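Local coordinates for protein putative Nitroreductase (Anabaena variabilis ATCC 29413, PDB 3EO7) that binds flavin mononucleotide as a member of the nitroreductase family and probably acts as an FMN-dependent oxidoreductase, at residues A[6-9]-A[10-13]; A[272-275]-A[276-280]. All blocks are in the same frame, centred on the assembly; numbering follows the deposited sequence.

Contact 1: residues A[6-9]-A[10-13]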
# COMPACT_ATOMS: atom_id res chain seq x y z
N HIS A 6 -22.00 -18.23 -10.04
CA HIS A 6 -22.50 -17.18 -9.09
C HIS A 6 -21.31 -16.39 -8.54
O HIS A 6 -20.26 -16.97 -8.24
CB HIS A 6 -23.28 -17.80 -7.92
CG HIS A 6 -24.00 -16.79 -7.06
ND1 HIS A 6 -23.35 -15.97 -6.16
CD2 HIS A 6 -25.32 -16.49 -6.96
CE1 HIS A 6 -24.23 -15.19 -5.56
NE2 HIS A 6 -25.44 -15.49 -6.02
N GLN A 7 -21.49 -15.09 -8.41
CA GLN A 7 -20.45 -14.21 -7.91
C GLN A 7 -20.14 -14.57 -6.45
O GLN A 7 -21.02 -15.03 -5.72
CB GLN A 7 -20.90 -12.74 -7.94
CG GLN A 7 -20.97 -12.10 -9.31
CD GLN A 7 -20.92 -10.57 -9.24
OE1 GLN A 7 -21.36 -9.95 -8.26
NE2 GLN A 7 -20.36 -9.95 -10.29
N SER A 8 -18.90 -14.37 -6.03
CA SER A 8 -18.55 -14.55 -4.63
C SER A 8 -18.63 -13.16 -3.99
O SER A 8 -18.77 -12.13 -4.68
CB SER A 8 -17.16 -15.18 -4.47
OG SER A 8 -16.18 -14.27 -4.89
N ILE A 9 -18.49 -13.13 -2.66
CA ILE A 9 -18.68 -11.89 -1.91
C ILE A 9 -17.70 -10.79 -2.32
O ILE A 9 -18.08 -9.64 -2.34
CB ILE A 9 -18.72 -12.15 -0.36
CG1 ILE A 9 -19.13 -10.87 0.42
CG2 ILE A 9 -17.39 -12.73 0.11
CD1 ILE A 9 -20.52 -10.31 0.11
N ALA A 10 -16.46 -11.12 -2.68
CA ALA A 10 -15.51 -10.08 -3.13
C ALA A 10 -15.97 -9.40 -4.44
O ALA A 10 -15.83 -8.18 -4.60
CB ALA A 10 -14.12 -10.64 -3.27
N GLN A 11 -16.51 -10.19 -5.37
CA GLN A 11 -17.07 -9.64 -6.61
C GLN A 11 -18.28 -8.74 -6.32
O GLN A 11 -18.40 -7.64 -6.88
CB GLN A 11 -17.44 -10.75 -7.58
CG GLN A 11 -16.24 -11.52 -8.09
CD GLN A 11 -16.66 -12.71 -8.88
OE1 GLN A 11 -17.19 -13.69 -8.34
NE2 GLN A 11 -16.44 -12.64 -10.18
N HIS A 12 -19.14 -9.17 -5.40
CA HIS A 12 -20.33 -8.40 -5.01
C HIS A 12 -19.90 -7.08 -4.36
O HIS A 12 -20.43 -6.01 -4.70
CB HIS A 12 -21.18 -9.24 -4.07
CG HIS A 12 -22.44 -8.58 -3.60
ND1 HIS A 12 -23.50 -8.32 -4.46
CD2 HIS A 12 -22.85 -8.20 -2.36
CE1 HIS A 12 -24.48 -7.76 -3.77
NE2 HIS A 12 -24.13 -7.70 -2.50
N TYR A 13 -18.98 -7.18 -3.41
CA TYR A 13 -18.40 -6.01 -2.74
C TYR A 13 -17.87 -5.02 -3.82
O TYR A 13 -18.17 -3.82 -3.80
CB TYR A 13 -17.26 -6.41 -1.74
CG TYR A 13 -16.61 -5.15 -1.24
CD1 TYR A 13 -17.14 -4.45 -0.17
CD2 TYR A 13 -15.56 -4.59 -1.92
CE1 TYR A 13 -16.63 -3.22 0.21
CE2 TYR A 13 -15.04 -3.34 -1.56
CZ TYR A 13 -15.57 -2.66 -0.49
OH TYR A 13 -15.06 -1.40 -0.16
O HOH W 1 -23.17 -8.32 -7.30
O HOH W 2 -15.68 -15.92 -7.51
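Gln11 reaches back over the start of its own helix, where its OE1 accepts the backbone N-H of Ser8, with 3.0 Å from OE1 to N. The bond is nearly straight, 164° at the hydrogen. With Ser8 at the N-cap and Gln11 three residues on, this is one half of a capping box. The other half is missing: Ser8 OG is bonded to Asp450, whose OD1 also takes Ala10 N. Holding CG anti to the carbonyl carbon (chi1 -66°) swings the long chain of Gln11 toward Ser8, a span that suits glutamine. The tightly packed side is buried: Ile9 meets Tyr273 and Phe274 of helix 270-276, and small Ala10 fits beside Phe274 and Ile445. Ile9 CD1 meets His12 CD2 less closely, at 4.0 Å. Looser and wetter is the side of Gln7, partly exposed, whose CD lies 3.9 Å from Gln11 CB. Water 1 donates to Gln7 OE1 and also bonds His12 ND1, at the ring edge. Water 2 donates to both Ser8 OG and Gln11 OE1, so the latter oxygen is gripped twice. With an alanine in place of Gln11, Ser8 N would probably lose this acceptor and water 2 one of its partners. Backbone N-H groups at the helix start are thus met by an uncharged amide and the Asp450 carboxylate, whose negative charge probably suits the positive end of the helix dipole.

Contact 2: residues A[272-275]-A[276-280]; sequences KYFH and HHTQI
The rings of Tyr273 and His277, one helical turn apart, lie face to face with centroids 3.5 Å apart and planes 14° from parallel. His277 can be followed outward from its backbone. Its CB sits 3.3 Å from the carbonyl oxygen of Tyr273, and chi1 of -71°, with CG anti to the carbonyl carbon, brings the ring back over the preceding turn. There ND1 donates to Tyr273 O at 2.7 Å while also lying over the centre of the tyrosine ring. Next to it CE1 comes as close as 3.1 Å to Tyr273 CE2, a tight approach for two carbons, and on the other branch CD2 meets Tyr273 CZ at 3.4 Å. At the tip NE2 lies over the CE2-CZ side of the phenol, whose OH is bonded to Glu259. Histidine suits the place because it offers both a flat face for the stack and a donor for a carbonyl.

This is the C-terminal end of helix 270-276: His277 is the first residue to leave helical geometry, and its N-H is shared between Phe274 O and, weakly, Tyr273 O. Thr278 follows with OG1 3.0 Å from Phe274 O; the hydroxyl is hydrogen-bonded to Arg454 NH2. Its methyl CG2 rests 3.5 Å from Phe274 CE1, so the beta-branched residue has a polar and an apolar arm. His275 turns a ring edge toward the face of His276 in an offset edge-to-face pair, while His275 ND1 bonds Tyr182 OH and His276 NE2 bonds Pro226 O. Gln279 NE2 gives His276 O a nearly straight bond of 2.7 Å.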
# COMPACT_ATOMS: atom_id res chain seq x y z
N LYS A 272 -18.06 -4.14 7.04
CA LYS A 272 -17.72 -5.03 8.16
C LYS A 272 -18.06 -6.48 7.83
O LYS A 272 -17.30 -7.40 8.18
CB LYS A 272 -18.32 -4.57 9.49
CG LYS A 272 -17.72 -3.26 9.96
CD LYS A 272 -18.17 -2.88 11.37
CE LYS A 272 -17.73 -1.47 11.75
NZ LYS A 272 -18.00 -1.14 13.15
N TYR A 273 -19.21 -6.68 7.17
CA TYR A 273 -19.55 -8.00 6.70
C TYR A 273 -18.37 -8.55 5.87
O TYR A 273 -17.87 -9.66 6.10
CB TYR A 273 -20.85 -7.99 5.88
CG TYR A 273 -21.23 -9.38 5.41
CD1 TYR A 273 -20.72 -9.90 4.23
CD2 TYR A 273 -22.10 -10.17 6.16
CE1 TYR A 273 -21.03 -11.18 3.82
CE2 TYR A 273 -22.43 -11.43 5.74
CZ TYR A 273 -21.86 -11.96 4.57
OH TYR A 273 -22.20 -13.22 4.13
N PHE A 274 -17.90 -7.75 4.91
CA PHE A 274 -16.84 -8.22 4.02
C PHE A 274 -15.54 -8.55 4.77
O PHE A 274 -14.93 -9.61 4.53
CB PHE A 274 -16.62 -7.22 2.91
CG PHE A 274 -15.67 -7.69 1.85
CD1 PHE A 274 -15.83 -8.92 1.24
CD2 PHE A 274 -14.66 -6.86 1.41
CE1 PHE A 274 -14.94 -9.35 0.24
CE2 PHE A 274 -13.80 -7.27 0.38
CZ PHE A 274 -13.93 -8.53 -0.18
N HIS A 275 -15.16 -7.70 5.71
CA HIS A 275 -13.94 -7.96 6.48
C HIS A 275 -14.07 -9.25 7.29
O HIS A 275 -13.16 -10.06 7.31
CB HIS A 275 -13.57 -6.81 7.41
CG HIS A 275 -12.27 -7.03 8.09
ND1 HIS A 275 -11.06 -6.88 7.43
CD2 HIS A 275 -11.97 -7.50 9.33
CE1 HIS A 275 -10.08 -7.24 8.24
NE2 HIS A 275 -10.60 -7.59 9.41
N HIS A 276 -15.23 -9.46 7.91
CA HIS A 276 -15.43 -10.66 8.70
C HIS A 276 -15.71 -11.91 7.87
O HIS A 276 -15.71 -13.01 8.42
CB HIS A 276 -16.52 -10.45 9.73
CG HIS A 276 -16.06 -9.60 10.87
ND1 HIS A 276 -15.84 -10.12 12.14
CD2 HIS A 276 -15.74 -8.29 10.93
CE1 HIS A 276 -15.43 -9.14 12.93
NE2 HIS A 276 -15.33 -8.02 12.22
N HIS A 277 -15.91 -11.73 6.56
CA HIS A 277 -16.13 -12.85 5.67
C HIS A 277 -14.96 -13.05 4.69
O HIS A 277 -15.12 -13.64 3.62
CB HIS A 277 -17.46 -12.72 4.96
CG HIS A 277 -18.63 -12.94 5.86
ND1 HIS A 277 -19.02 -12.02 6.81
CD2 HIS A 277 -19.49 -13.99 5.98
CE1 HIS A 277 -20.06 -12.49 7.48
NE2 HIS A 277 -20.38 -13.67 6.98
N THR A 278 -13.79 -12.51 5.06
CA THR A 278 -12.56 -12.75 4.33
C THR A 278 -11.50 -13.25 5.30
O THR A 278 -10.30 -13.24 5.00
CB THR A 278 -12.04 -11.52 3.58
OG1 THR A 278 -12.03 -10.36 4.43
CG2 THR A 278 -12.90 -11.25 2.32
N GLN A 279 -11.92 -13.72 6.45
CA GLN A 279 -10.96 -14.22 7.39
C GLN A 279 -10.44 -15.61 7.05
O GLN A 279 -10.99 -16.36 6.22
CB GLN A 279 -11.49 -14.12 8.85
CG GLN A 279 -12.74 -14.79 9.11
CD GLN A 279 -13.27 -14.57 10.54
OE1 GLN A 279 -12.60 -14.95 11.52
NE2 GLN A 279 -14.49 -14.01 10.66
N ILE A 280 -9.32 -15.93 7.68
CA ILE A 280 -8.76 -17.25 7.66
C ILE A 280 -8.94 -17.83 9.05
O ILE A 280 -8.77 -17.14 10.07
CB ILE A 280 -7.30 -17.22 7.27
CG1 ILE A 280 -7.19 -16.98 5.76
CG2 ILE A 280 -6.60 -18.53 7.63
CD1 ILE A 280 -5.77 -16.76 5.27

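In the fold
Contact 1 opens a helix near the N-terminus of the modelled chain and contact 2 closes another some 260 residues later, yet their centres are only 12 Å apart and they touch directly. Phe274 of contact 2 fits against helix 9-16: its CE1 lies 3.5 Å from Ala10 CA, and its ring stacks on that of Tyr13, with 3.7 Å between Phe274 CD2 and Tyr13 CG. Ile9 fills in beside them, its CD1 3.8 Å from Tyr273 CE1. Tyr453 meets both Tyr13 and Phe274. The side chain of Tyr13 is about 12 Å from the bound flavin mononucleotide; contact 1 thus stands at some remove from the cofactor, and contact 2 lies away from the residues that bind it.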